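Local coordinates for protein 7beta-hydroxysteroid dehydrogenase (Collinsella aerofaciens, PDB 5FYD) that catalyses the NADPH-dependent reduction of the 7-oxo group of 7-oxolithocholate to ursodeoxycholate, acting as a homodimeric short-chain dehydrogenase, at residues G86-V91 with V138-S143; V114-F119 with K160-K165; S142-I147 with V183-T188; M208-T213 with G234-D239. All blocks are in the same frame, centred on the assembly; numbering follows the deposited sequence.

In the fold
Contacts 1, 2 and 3 lie buried in the Rossmann-type core, while contact 4 is a surface contact farther out, about 17 Å between its centre and that of the chain. Contacts 1 and 3 share strand 136-143, which pairs with strand 85-90 in contact 1 and strand 179-186 in contact 3; both rest largely on hydrogen bonds between parallel strands. Contact 2 packs helices 105-132 and 154-173 by aromatic and aliphatic groups plus one water, and touches both strand contacts: Y90 reaches V114, and S142 reaches K160. Contact 4, a loop on a helix start, joins contact 3 through T188 and M144; these two meet the second subunit most, contact 1 only through the shared S143.

Contact 1 (G86-V91 with V138-S143); sequences GFMSYV and VINVSS
M88 and I139 open a parallel strand pairing in which I139 N donates to M88 O (3.1 Å) and, further along, V141 N to Y90 O (3.1 Å). Between these two bonds side chains take over the ladder. N140 turns its amide so that OD1 receives Y90 N at 3.2 Å, in the carbonyl plane, while I139 O, standing 3.8 Å from Y90 N, is instead held by the hydroxyl of S89 (OG to O 2.8 Å). That hydroxyl reaches across because OG lies anti to the S89 backbone N (chi1 177°). The M88 chain folds at its last torsion (chi3 85°), laying CE beside V138 CG1 at 3.8 Å and close to N140 OD1 as well. F87 meets I139 with a ring edge: F87 CE1 comes 3.9 Å from I139 CG1, and I139 CD1 sits in the plane of the ring at its edge. The other end of the N140 amide is taken by T167 OG1, and the Y90 hydroxyl by V114 O. Strand 10-14 continues the sheet beyond 85-90, as 179-186 does beyond 136-143; helix 105-132 covers the face carrying Y90, V138 and N140, while the F87 ring meets F222 of helix 214-224.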
loop_
_atom_site.group_PDB
_atom_site.type_symbol
_atom_site.label_atom_id
_atom_site.label_comp_id
_atom_site.label_asym_id
_atom_site.label_seq_id
_atom_site.Cartn_x
_atom_site.Cartn_y
_atom_site.Cartn_z
ATOM N N GLY A 86 -12.425 23.494 -19.599
ATOM C CA GLY A 86 -12.982 22.463 -20.494
ATOM C C GLY A 86 -13.190 21.083 -19.889
ATOM O O GLY A 86 -13.984 20.293 -20.416
ATOM N N PHE A 87 -12.489 20.779 -18.796
ATOM C CA PHE A 87 -12.459 19.413 -18.284
ATOM C C PHE A 87 -12.285 19.389 -16.785
ATOM O O PHE A 87 -11.561 20.210 -16.239
ATOM C CB PHE A 87 -11.306 18.628 -18.920
ATOM C CG PHE A 87 -11.226 17.207 -18.480
ATOM C CD1 PHE A 87 -12.064 16.249 -19.048
ATOM C CD2 PHE A 87 -10.305 16.803 -17.529
ATOM C CE1 PHE A 87 -12.005 14.924 -18.645
ATOM C CE2 PHE A 87 -10.230 15.477 -17.134
ATOM C CZ PHE A 87 -11.075 14.531 -17.696
ATOM N N MET A 88 -12.961 18.449 -16.139
ATOM C CA MET A 88 -12.711 18.145 -14.731
ATOM C C MET A 88 -12.686 16.640 -14.533
ATOM O O MET A 88 -13.489 15.924 -15.129
ATOM C CB MET A 88 -13.785 18.762 -13.817
ATOM C CG MET A 88 -13.502 18.642 -12.319
ATOM S SD MET A 88 -14.998 18.819 -11.288
ATOM C CE MET A 88 -15.611 17.159 -11.298
ATOM N N SER A 89 -11.760 16.165 -13.704
ATOM C CA SER A 89 -11.801 14.781 -13.213
ATOM C C SER A 89 -11.596 14.772 -11.710
ATOM O O SER A 89 -10.596 15.315 -11.237
ATOM C CB SER A 89 -10.735 13.892 -13.856
ATOM O OG SER A 89 -10.768 12.596 -13.316
ATOM N N TYR A 90 -12.512 14.127 -10.983
ATOM C CA TYR A 90 -12.320 13.872 -9.568
ATOM C C TYR A 90 -11.730 12.479 -9.380
ATOM O O TYR A 90 -12.400 11.478 -9.656
ATOM C CB TYR A 90 -13.611 14.029 -8.779
ATOM C CG TYR A 90 -13.332 14.265 -7.318
ATOM C CD1 TYR A 90 -13.047 15.544 -6.876
ATOM C CD2 TYR A 90 -13.314 13.242 -6.401
ATOM C CE1 TYR A 90 -12.776 15.819 -5.563
ATOM C CE2 TYR A 90 -13.039 13.494 -5.067
ATOM C CZ TYR A 90 -12.761 14.799 -4.646
ATOM O OH TYR A 90 -12.472 15.111 -3.314
ATOM N N VAL A 91 -10.464 12.452 -8.956
ATOM C CA VAL A 91 -9.680 11.235 -8.814
ATOM C C VAL A 91 -9.363 10.888 -7.363
ATOM O O VAL A 91 -9.164 9.726 -7.047
ATOM C CB VAL A 91 -8.315 11.362 -9.554
ATOM C CG1 VAL A 91 -7.565 10.026 -9.533
ATOM C CG2 VAL A 91 -8.515 11.853 -10.963
ATOM N N VAL A 138 -16.572 15.982 -17.980
ATOM C CA VAL A 138 -16.217 15.491 -16.667
ATOM C C VAL A 138 -16.048 13.985 -16.763
ATOM O O VAL A 138 -16.923 13.302 -17.303
ATOM C CB VAL A 138 -17.310 15.772 -15.622
ATOM C CG1 VAL A 138 -16.909 15.194 -14.246
ATOM C CG2 VAL A 138 -17.578 17.263 -15.522
ATOM N N ILE A 139 -14.941 13.469 -16.243
ATOM C CA ILE A 139 -14.789 12.019 -16.023
ATOM C C ILE A 139 -14.452 11.834 -14.575
ATOM O O ILE A 139 -13.388 12.234 -14.145
ATOM C CB ILE A 139 -13.677 11.390 -16.894
ATOM C CG1 ILE A 139 -14.002 11.564 -18.382
ATOM C CG2 ILE A 139 -13.486 9.904 -16.531
ATOM C CD1 ILE A 139 -12.861 11.149 -19.301
ATOM N N ASN A 140 -15.362 11.253 -13.811
ATOM C CA ASN A 140 -15.089 10.971 -12.420
ATOM C C ASN A 140 -14.732 9.507 -12.250
ATOM O O ASN A 140 -15.172 8.649 -13.007
ATOM C CB ASN A 140 -16.268 11.341 -11.534
ATOM C CG ASN A 140 -16.528 12.813 -11.516
ATOM O OD1 ASN A 140 -15.600 13.626 -11.546
ATOM N ND2 ASN A 140 -17.805 13.185 -11.464
ATOM N N VAL A 141 -13.919 9.231 -11.242
ATOM C CA VAL A 141 -13.386 7.897 -11.008
ATOM C C VAL A 141 -14.087 7.236 -9.830
ATOM O O VAL A 141 -14.119 7.777 -8.720
ATOM C CB VAL A 141 -11.875 7.987 -10.777
ATOM C CG1 VAL A 141 -11.280 6.609 -10.499
ATOM C CG2 VAL A 141 -11.227 8.640 -11.981
ATOM N N SER A 142 -14.686 6.082 -10.087
ATOM C CA SER A 142 -15.199 5.219 -9.030
ATOM C C SER A 142 -14.374 3.934 -8.895
ATOM O O SER A 142 -13.300 3.772 -9.514
ATOM C CB SER A 142 -16.684 4.940 -9.268
ATOM O OG SER A 142 -17.279 4.346 -8.127
ATOM N N SER A 143 -14.889 3.014 -8.081
ATOM C CA SER A 143 -14.205 1.776 -7.762
ATOM C C SER A 143 -15.204 0.659 -7.736
ATOM O O SER A 143 -16.378 0.870 -7.372
ATOM C CB SER A 143 -13.580 1.904 -6.389
ATOM O OG SER A 143 -12.984 0.681 -6.011
#

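Contact 2 (V114-F119 with K160-K165); sequences VNVVTF and KAFILK
N115 meets K160 through a single water, which donates to N115 OD1 (2.8 Å) and accepts from K160 NZ (2.7 Å). Both side chains have further partners: N115 ND2 binds L94 O, and K160 NZ binds V141 O. The carbonyl of N115 lies in a wider pi-type turn and has no polar partner; instead I163 closes over it, CG1 standing 3.3 Å from O, a buried and unsatisfied acceptor. One residue on, V116 sets CG1 over the centre of the F162 ring, 3.8 Å from its centroid, as a CH-pi contact. F119 then reaches between the helices, its CG anti to the backbone N (chi1 162°). Its ring takes I163 CG1 squarely on one face, 3.7 Å from the centroid and 5° off the normal, while F162 CE1 comes in at the ring edge, 4.0 Å from F119 CD2. With an alanine in place of F119, I163 CG1 would probably be left without the ring face it sits on and F162 without its edge contact, opening a gap between the helices. The axes of the two short helical segments approach to 8.8 Å at an angle of 44°. An asparagine in such a widened turn, joined by water to the lysine of the Tyr-Lys pair (Y156 and K160), is consistent with the Asn-Ser-Tyr-Lys tetrad of classical short-chain dehydrogenases.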
loop_
_atom_site.group_PDB
_atom_site.type_symbol
_atom_site.label_atom_id
_atom_site.label_comp_id
_atom_site.label_asym_id
_atom_site.label_seq_id
_atom_site.Cartn_x
_atom_site.Cartn_y
_atom_site.Cartn_z
ATOM N N VAL A 114 -13.448 13.798 1.539
ATOM C CA VAL A 114 -12.765 13.459 0.277
ATOM C C VAL A 114 -13.734 12.870 -0.746
ATOM O O VAL A 114 -13.774 13.309 -1.907
ATOM C CB VAL A 114 -11.572 12.475 0.494
ATOM C CG1 VAL A 114 -10.916 12.154 -0.846
ATOM C CG2 VAL A 114 -10.540 13.070 1.441
ATOM N N ASN A 115 -14.528 11.888 -0.338
ATOM C CA ASN A 115 -15.263 11.082 -1.309
ATOM C C ASN A 115 -16.642 11.643 -1.647
ATOM O O ASN A 115 -17.222 11.286 -2.687
ATOM C CB ASN A 115 -15.395 9.635 -0.807
ATOM C CG ASN A 115 -14.049 8.991 -0.518
ATOM O OD1 ASN A 115 -13.066 9.195 -1.237
ATOM N ND2 ASN A 115 -13.999 8.201 0.517
ATOM N N VAL A 116 -17.174 12.484 -0.770
ATOM C CA VAL A 116 -18.537 13.022 -0.913
ATOM C C VAL A 116 -18.590 14.544 -1.007
ATOM O O VAL A 116 -19.118 15.095 -1.992
ATOM C CB VAL A 116 -19.455 12.517 0.222
ATOM C CG1 VAL A 116 -20.868 13.077 0.074
ATOM C CG2 VAL A 116 -19.486 10.985 0.209
ATOM N N VAL A 117 -18.120 15.245 0.026
ATOM C CA VAL A 117 -18.325 16.688 0.102
ATOM C C VAL A 117 -17.462 17.495 -0.871
ATOM O O VAL A 117 -18.000 18.300 -1.662
ATOM C CB VAL A 117 -18.169 17.216 1.540
ATOM C CG1 VAL A 117 -18.288 18.736 1.589
ATOM C CG2 VAL A 117 -19.171 16.525 2.467
ATOM N N THR A 118 -16.140 17.335 -0.797
ATOM C CA THR A 118 -15.257 17.998 -1.752
ATOM C C THR A 118 -15.572 17.558 -3.165
ATOM O O THR A 118 -15.620 18.376 -4.063
ATOM C CB THR A 118 -13.774 17.765 -1.446
ATOM O OG1 THR A 118 -13.500 18.190 -0.095
ATOM C CG2 THR A 118 -12.888 18.536 -2.433
ATOM N N PHE A 119 -15.822 16.264 -3.335
ATOM C CA PHE A 119 -16.291 15.723 -4.609
ATOM C C PHE A 119 -17.485 16.510 -5.155
ATOM O O PHE A 119 -17.414 17.044 -6.269
ATOM C CB PHE A 119 -16.675 14.256 -4.478
ATOM C CG PHE A 119 -17.547 13.782 -5.591
ATOM C CD1 PHE A 119 -17.049 13.708 -6.896
ATOM C CD2 PHE A 119 -18.877 13.471 -5.375
ATOM C CE1 PHE A 119 -17.849 13.289 -7.930
ATOM C CE2 PHE A 119 -19.681 13.045 -6.422
ATOM C CZ PHE A 119 -19.170 12.962 -7.708
ATOM N N LYS A 160 -17.381 5.684 -2.898
ATOM C CA LYS A 160 -17.256 5.433 -4.324
ATOM C C LYS A 160 -18.621 5.184 -4.969
ATOM O O LYS A 160 -18.848 5.577 -6.111
ATOM C CB LYS A 160 -16.265 4.303 -4.622
ATOM C CG LYS A 160 -14.821 4.687 -4.376
ATOM C CD LYS A 160 -14.481 5.993 -5.095
ATOM C CE LYS A 160 -13.086 6.076 -5.641
ATOM N NZ LYS A 160 -12.882 7.451 -6.158
ATOM N N ALA A 161 -19.556 4.580 -4.231
ATOM C CA ALA A 161 -20.924 4.420 -4.752
ATOM C C ALA A 161 -21.638 5.763 -4.893
ATOM O O ALA A 161 -22.436 5.976 -5.824
ATOM C CB ALA A 161 -21.724 3.483 -3.878
ATOM N N PHE A 162 -21.395 6.668 -3.950
ATOM C CA PHE A 162 -21.946 8.029 -4.061
ATOM C C PHE A 162 -21.453 8.685 -5.355
ATOM O O PHE A 162 -22.237 9.225 -6.160
ATOM C CB PHE A 162 -21.540 8.861 -2.848
ATOM C CG PHE A 162 -22.188 10.205 -2.800
ATOM C CD1 PHE A 162 -21.655 11.275 -3.488
ATOM C CD2 PHE A 162 -23.367 10.379 -2.079
ATOM C CE1 PHE A 162 -22.261 12.515 -3.444
ATOM C CE2 PHE A 162 -23.975 11.596 -2.032
ATOM C CZ PHE A 162 -23.421 12.676 -2.699
ATOM N N ILE A 163 -20.142 8.608 -5.581
ATOM C CA ILE A 163 -19.545 9.185 -6.793
ATOM C C ILE A 163 -20.132 8.512 -8.038
ATOM O O ILE A 163 -20.488 9.188 -9.006
ATOM C CB ILE A 163 -18.007 9.048 -6.789
ATOM C CG1 ILE A 163 -17.415 9.931 -5.679
ATOM C CG2 ILE A 163 -17.421 9.370 -8.160
ATOM C CD1 ILE A 163 -15.948 9.715 -5.396
ATOM N N LEU A 164 -20.246 7.181 -7.996
ATOM C CA LEU A 164 -20.783 6.427 -9.132
ATOM C C LEU A 164 -22.208 6.896 -9.467
ATOM O O LEU A 164 -22.500 7.330 -10.592
ATOM C CB LEU A 164 -20.791 4.940 -8.815
ATOM C CG LEU A 164 -21.416 4.000 -9.841
ATOM C CD1 LEU A 164 -20.767 4.033 -11.217
ATOM C CD2 LEU A 164 -21.383 2.605 -9.254
ATOM N N LYS A 165 -23.084 6.797 -8.494
ATOM C CA LYS A 165 -24.492 7.094 -8.749
ATOM C C LYS A 165 -24.758 8.573 -9.053
ATOM O O LYS A 165 -25.622 8.887 -9.892
ATOM C CB LYS A 165 -25.383 6.581 -7.621
ATOM C CG LYS A 165 -25.358 5.065 -7.429
ATOM C CD LYS A 165 -25.902 4.285 -8.610
ATOM C CE LYS A 165 -25.234 2.924 -8.744
ATOM N NZ LYS A 165 -25.573 2.315 -10.027
HETATM O O HOH W 1 -13.057 9.217 -4.085
#

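Contact 3 (S142-I147 with V183-T188); sequences SSMTGI and VITLGT
S142 and T185 pair as neighbours on parallel strands of the Rossmann fold, 136-143 and 179-186, which a beta-alpha-beta crossover through helix 154-173 connects. Three backbone hydrogen bonds fasten the pairing: S142 N to I184 O (2.9 Å), L186 N to S142 O (3.0 Å) and M144 N to L186 O (2.9 Å). The middle one approaches from above the carbonyl plane of S142, and L186 O also receives a CA-H...O contact from S143. The last bond carries the pairing past the strand end into the turn at M144. Packing follows on the face bearing S142 and T185. The methyl of T185, CG2, is set anti to its backbone N (chi1 -66° for OG1) and presses on the turning backbone, 3.4 Å from S143 C, with I147 CD1 coming near it. S142 CB rests on V183 CG2 at 3.8 Å. M144, extended at its second torsion (chi2 169°), carries SD to 3.6 Å from G187 CA, against a site where any CB would collide with the sulfur. Polar side chains look to other partners: S142 OG binds K160 O of the crossover helix. S143, inferred to stabilise the transition state, packs against P199 of the second subunit, and its OG shares a hydrogen bond of 3.1 Å with T145 OG1.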
loop_
_atom_site.group_PDB
_atom_site.type_symbol
_atom_site.label_atom_id
_atom_site.label_comp_id
_atom_site.label_asym_id
_atom_site.label_seq_id
_atom_site.Cartn_x
_atom_site.Cartn_y
_atom_site.Cartn_z
ATOM N N SER A 142 -14.686 6.082 -10.087
ATOM C CA SER A 142 -15.199 5.219 -9.030
ATOM C C SER A 142 -14.374 3.934 -8.895
ATOM O O SER A 142 -13.300 3.772 -9.514
ATOM C CB SER A 142 -16.684 4.940 -9.268
ATOM O OG SER A 142 -17.279 4.346 -8.127
ATOM N N SER A 143 -14.889 3.014 -8.081
ATOM C CA SER A 143 -14.205 1.776 -7.762
ATOM C C SER A 143 -15.204 0.659 -7.736
ATOM O O SER A 143 -16.378 0.870 -7.372
ATOM C CB SER A 143 -13.580 1.904 -6.389
ATOM O OG SER A 143 -12.984 0.681 -6.011
ATOM N N MET A 144 -14.757 -0.534 -8.118
ATOM C CA MET A 144 -15.563 -1.730 -8.008
ATOM C C MET A 144 -16.105 -1.980 -6.587
ATOM O O MET A 144 -17.167 -2.577 -6.464
ATOM C CB MET A 144 -14.787 -2.947 -8.550
ATOM C CG MET A 144 -14.841 -2.973 -10.076
ATOM S SD MET A 144 -13.721 -4.173 -10.773
ATOM C CE MET A 144 -14.543 -5.686 -10.286
ATOM N N THR A 145 -15.437 -1.448 -5.557
ATOM C CA THR A 145 -15.955 -1.490 -4.192
ATOM C C THR A 145 -17.302 -0.768 -4.065
ATOM O O THR A 145 -18.108 -1.114 -3.196
ATOM C CB THR A 145 -14.970 -0.904 -3.152
ATOM O OG1 THR A 145 -14.710 0.464 -3.460
ATOM C CG2 THR A 145 -13.673 -1.680 -3.115
ATOM N N GLY A 146 -17.536 0.221 -4.924
ATOM C CA GLY A 146 -18.834 0.882 -5.004
ATOM C C GLY A 146 -19.978 0.008 -5.499
ATOM O O GLY A 146 -21.151 0.342 -5.310
ATOM N N ILE A 147 -19.638 -1.099 -6.154
ATOM C CA ILE A 147 -20.575 -2.098 -6.604
ATOM C C ILE A 147 -20.675 -3.280 -5.641
ATOM O O ILE A 147 -21.774 -3.732 -5.326
ATOM C CB ILE A 147 -20.177 -2.604 -8.021
ATOM C CG1 ILE A 147 -20.104 -1.425 -8.989
ATOM C CG2 ILE A 147 -21.128 -3.701 -8.488
ATOM C CD1 ILE A 147 -19.503 -1.752 -10.328
ATOM N N VAL A 183 -18.643 8.350 -15.801
ATOM C CA VAL A 183 -17.930 7.731 -14.682
ATOM C C VAL A 183 -17.219 6.479 -15.152
ATOM O O VAL A 183 -17.799 5.644 -15.853
ATOM C CB VAL A 183 -18.822 7.465 -13.454
ATOM C CG1 VAL A 183 -20.121 6.733 -13.788
ATOM C CG2 VAL A 183 -18.044 6.729 -12.349
ATOM N N ILE A 184 -15.955 6.355 -14.759
ATOM C CA ILE A 184 -15.169 5.160 -15.037
ATOM C C ILE A 184 -14.903 4.488 -13.695
ATOM O O ILE A 184 -14.357 5.111 -12.786
ATOM C CB ILE A 184 -13.871 5.446 -15.815
ATOM C CG1 ILE A 184 -13.150 4.120 -16.131
ATOM C CG2 ILE A 184 -12.915 6.398 -15.093
ATOM C CD1 ILE A 184 -13.180 3.728 -17.571
ATOM N N THR A 185 -15.264 3.215 -13.602
ATOM C CA THR A 185 -15.144 2.436 -12.383
ATOM C C THR A 185 -13.932 1.502 -12.492
ATOM O O THR A 185 -13.865 0.663 -13.400
ATOM C CB THR A 185 -16.441 1.649 -12.133
ATOM O OG1 THR A 185 -17.511 2.579 -11.867
ATOM C CG2 THR A 185 -16.285 0.720 -10.975
ATOM N N LEU A 186 -12.977 1.663 -11.577
ATOM C CA LEU A 186 -11.700 0.957 -11.647
ATOM C C LEU A 186 -11.707 -0.240 -10.731
ATOM O O LEU A 186 -12.347 -0.228 -9.693
ATOM C CB LEU A 186 -10.574 1.868 -11.212
ATOM C CG LEU A 186 -10.492 3.217 -11.931
ATOM C CD1 LEU A 186 -9.225 3.953 -11.506
ATOM C CD2 LEU A 186 -10.581 3.045 -13.428
ATOM N N GLY A 187 -10.961 -1.262 -11.113
ATOM C CA GLY A 187 -10.685 -2.365 -10.237
ATOM C C GLY A 187 -9.262 -2.179 -9.752
ATOM O O GLY A 187 -8.775 -1.067 -9.575
ATOM N N THR A 188 -8.570 -3.283 -9.586
ATOM C CA THR A 188 -7.188 -3.240 -9.148
ATOM C C THR A 188 -6.312 -2.640 -10.248
ATOM O O THR A 188 -6.381 -3.057 -11.402
ATOM C CB THR A 188 -6.761 -4.649 -8.737
ATOM O OG1 THR A 188 -7.668 -5.087 -7.718
ATOM C CG2 THR A 188 -5.341 -4.673 -8.240
#

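Contact 4 (M208-T213 with G234-D239); sequences MKIALT and GQRNKD
I210 and R236 lie with CA atoms 6.9 Å apart, and L212 and G234 7.1 Å, where the loop between helices 202-208 and 214-224 passes the first turn of helix 235-247. The side chain of I210, poorly ordered, leans on that of R236: CG2 approaches NE to 3.3 Å and also touches CD, while CB stands over one face of the guanidinium. R236 bends at its second torsion (chi2 -90°), which swings the guanidinium back toward N237. NH1 donates to N237 OD1 at 2.8 Å, the acceptor lying in the guanidinium plane, and also to G200 O of the second subunit. A leucine replacing R236 has no N-H to offer, and would probably leave G200 O of the second subunit without this mate and the N237 amide freer to turn. A water stands 3.1 Å from I210 O and 2.8 Å from N237 OD1, a possible link between loop and helix. L212 CD1 rests against G234 CA at 3.7 Å and, on another side, comes near N237 ND2. G234, the N-cap residue, has positive phi, and a CB there would clash with that methyl. N237 ND2 is satisfied by A233 O. Helix 235-247 carries S240, which binds NADP(+), and the C-terminal region required for activity starts within it; the loop belongs to the segment between strands 179-186 and 230-232, a placement consistent with the substrate-binding region of classical short-chain dehydrogenases.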
loop_
_atom_site.group_PDB
_atom_site.type_symbol
_atom_site.label_atom_id
_atom_site.label_comp_id
_atom_site.label_asym_id
_atom_site.label_seq_id
_atom_site.Cartn_x
_atom_site.Cartn_y
_atom_site.Cartn_z
ATOM N N MET A 208 -1.297 -9.197 -11.722
ATOM C CA MET A 208 -1.183 -8.547 -13.060
ATOM C C MET A 208 -2.084 -9.122 -14.164
ATOM O O MET A 208 -2.364 -8.432 -15.149
ATOM C CB MET A 208 0.271 -8.523 -13.569
ATOM C CG MET A 208 0.988 -7.199 -13.354
ATOM S SD MET A 208 0.175 -5.763 -14.116
ATOM C CE MET A 208 0.230 -6.150 -15.867
ATOM N N LYS A 209 -2.522 -10.371 -14.017
ATOM C CA LYS A 209 -3.548 -10.933 -14.911
ATOM C C LYS A 209 -4.860 -10.128 -14.860
ATOM O O LYS A 209 -5.629 -10.139 -15.826
ATOM C CB LYS A 209 -3.814 -12.424 -14.605
ATOM C CG LYS A 209 -2.882 -13.389 -15.335
ATOM C CD LYS A 209 -2.813 -14.757 -14.664
ATOM C CE LYS A 209 -2.008 -15.746 -15.494
ATOM N NZ LYS A 209 -1.361 -16.788 -14.650
ATOM N N ILE A 210 -5.103 -9.440 -13.740
ATOM C CA ILE A 210 -6.305 -8.617 -13.561
ATOM C C ILE A 210 -6.053 -7.163 -13.124
ATOM O O ILE A 210 -7.013 -6.461 -12.790
ATOM C CB ILE A 210 -7.313 -9.310 -12.601
ATOM C CG1 ILE A 210 -6.736 -9.506 -11.187
ATOM C CG2 ILE A 210 -7.747 -10.655 -13.178
ATOM C CD1 ILE A 210 -6.939 -8.341 -10.244
ATOM N N ALA A 211 -4.798 -6.705 -13.118
ATOM C CA ALA A 211 -4.502 -5.281 -12.885
ATOM C C ALA A 211 -4.327 -4.536 -14.199
ATOM O O ALA A 211 -3.684 -5.027 -15.126
ATOM C CB ALA A 211 -3.268 -5.103 -12.021
ATOM N N LEU A 212 -4.904 -3.337 -14.271
ATOM C CA LEU A 212 -4.750 -2.473 -15.427
ATOM C C LEU A 212 -3.756 -1.390 -15.079
ATOM O O LEU A 212 -3.601 -1.051 -13.923
ATOM C CB LEU A 212 -6.097 -1.819 -15.784
ATOM C CG LEU A 212 -7.263 -2.778 -16.026
ATOM C CD1 LEU A 212 -8.548 -1.976 -16.165
ATOM C CD2 LEU A 212 -7.028 -3.641 -17.261
ATOM N N THR A 213 -3.094 -0.838 -16.081
ATOM C CA THR A 213 -2.261 0.343 -15.869
ATOM C C THR A 213 -3.130 1.594 -15.809
ATOM O O THR A 213 -4.216 1.633 -16.408
ATOM C CB THR A 213 -1.210 0.546 -16.955
ATOM O OG1 THR A 213 -1.832 0.950 -18.184
ATOM C CG2 THR A 213 -0.364 -0.736 -17.146
ATOM N N GLY A 234 -11.673 -2.116 -18.222
ATOM C CA GLY A 234 -11.079 -3.404 -18.508
ATOM C C GLY A 234 -12.130 -4.475 -18.733
ATOM O O GLY A 234 -13.137 -4.535 -18.042
ATOM N N GLN A 235 -11.867 -5.355 -19.696
ATOM C CA GLN A 235 -12.821 -6.398 -20.055
ATOM C C GLN A 235 -13.090 -7.391 -18.928
ATOM O O GLN A 235 -14.249 -7.729 -18.636
ATOM C CB GLN A 235 -12.350 -7.132 -21.322
ATOM C CG GLN A 235 -13.411 -8.053 -21.905
ATOM C CD GLN A 235 -14.688 -7.325 -22.299
ATOM O OE1 GLN A 235 -14.645 -6.287 -22.956
ATOM N NE2 GLN A 235 -15.827 -7.860 -21.900
ATOM N N ARG A 236 -12.030 -7.875 -18.299
ATOM C CA ARG A 236 -12.176 -8.855 -17.234
ATOM C C ARG A 236 -13.048 -8.315 -16.101
ATOM O O ARG A 236 -13.834 -9.052 -15.509
ATOM C CB ARG A 236 -10.797 -9.270 -16.684
ATOM C CG ARG A 236 -10.830 -10.143 -15.429
ATOM C CD ARG A 236 -10.825 -9.336 -14.118
ATOM N NE ARG A 236 -11.029 -10.184 -12.933
ATOM C CZ ARG A 236 -11.402 -9.764 -11.718
ATOM N NH1 ARG A 236 -11.661 -8.476 -11.465
ATOM N NH2 ARG A 236 -11.537 -10.657 -10.737
ATOM N N ASN A 237 -12.852 -7.040 -15.751
ATOM C CA ASN A 237 -13.640 -6.432 -14.684
ATOM C C ASN A 237 -15.094 -6.322 -15.059
ATOM O O ASN A 237 -15.948 -6.581 -14.225
ATOM C CB ASN A 237 -13.110 -5.046 -14.330
ATOM C CG ASN A 237 -11.775 -5.099 -13.626
ATOM O OD1 ASN A 237 -11.478 -6.060 -12.915
ATOM N ND2 ASN A 237 -10.964 -4.053 -13.807
ATOM N N LYS A 238 -15.383 -5.947 -16.307
ATOM C CA LYS A 238 -16.769 -5.889 -16.782
ATOM C C LYS A 238 -17.465 -7.241 -16.639
ATOM O O LYS A 238 -18.597 -7.340 -16.145
ATOM C CB LYS A 238 -16.868 -5.480 -18.259
ATOM C CG LYS A 238 -16.464 -4.067 -18.601
ATOM C CD LYS A 238 -16.405 -3.880 -20.130
ATOM C CE LYS A 238 -15.900 -2.491 -20.534
ATOM N NZ LYS A 238 -14.470 -2.313 -20.201
ATOM N N ASP A 239 -16.781 -8.264 -17.106
ATOM C CA ASP A 239 -17.334 -9.615 -17.094
ATOM C C ASP A 239 -17.445 -10.170 -15.678
ATOM O O ASP A 239 -18.383 -10.899 -15.374
ATOM C CB ASP A 239 -16.490 -10.544 -17.951
ATOM C CG ASP A 239 -16.479 -10.157 -19.420
ATOM O OD1 ASP A 239 -17.428 -9.514 -19.922
ATOM O OD2 ASP A 239 -15.498 -10.526 -20.097
HETATM O O HOH W 2 -9.432 -5.563 -11.075
#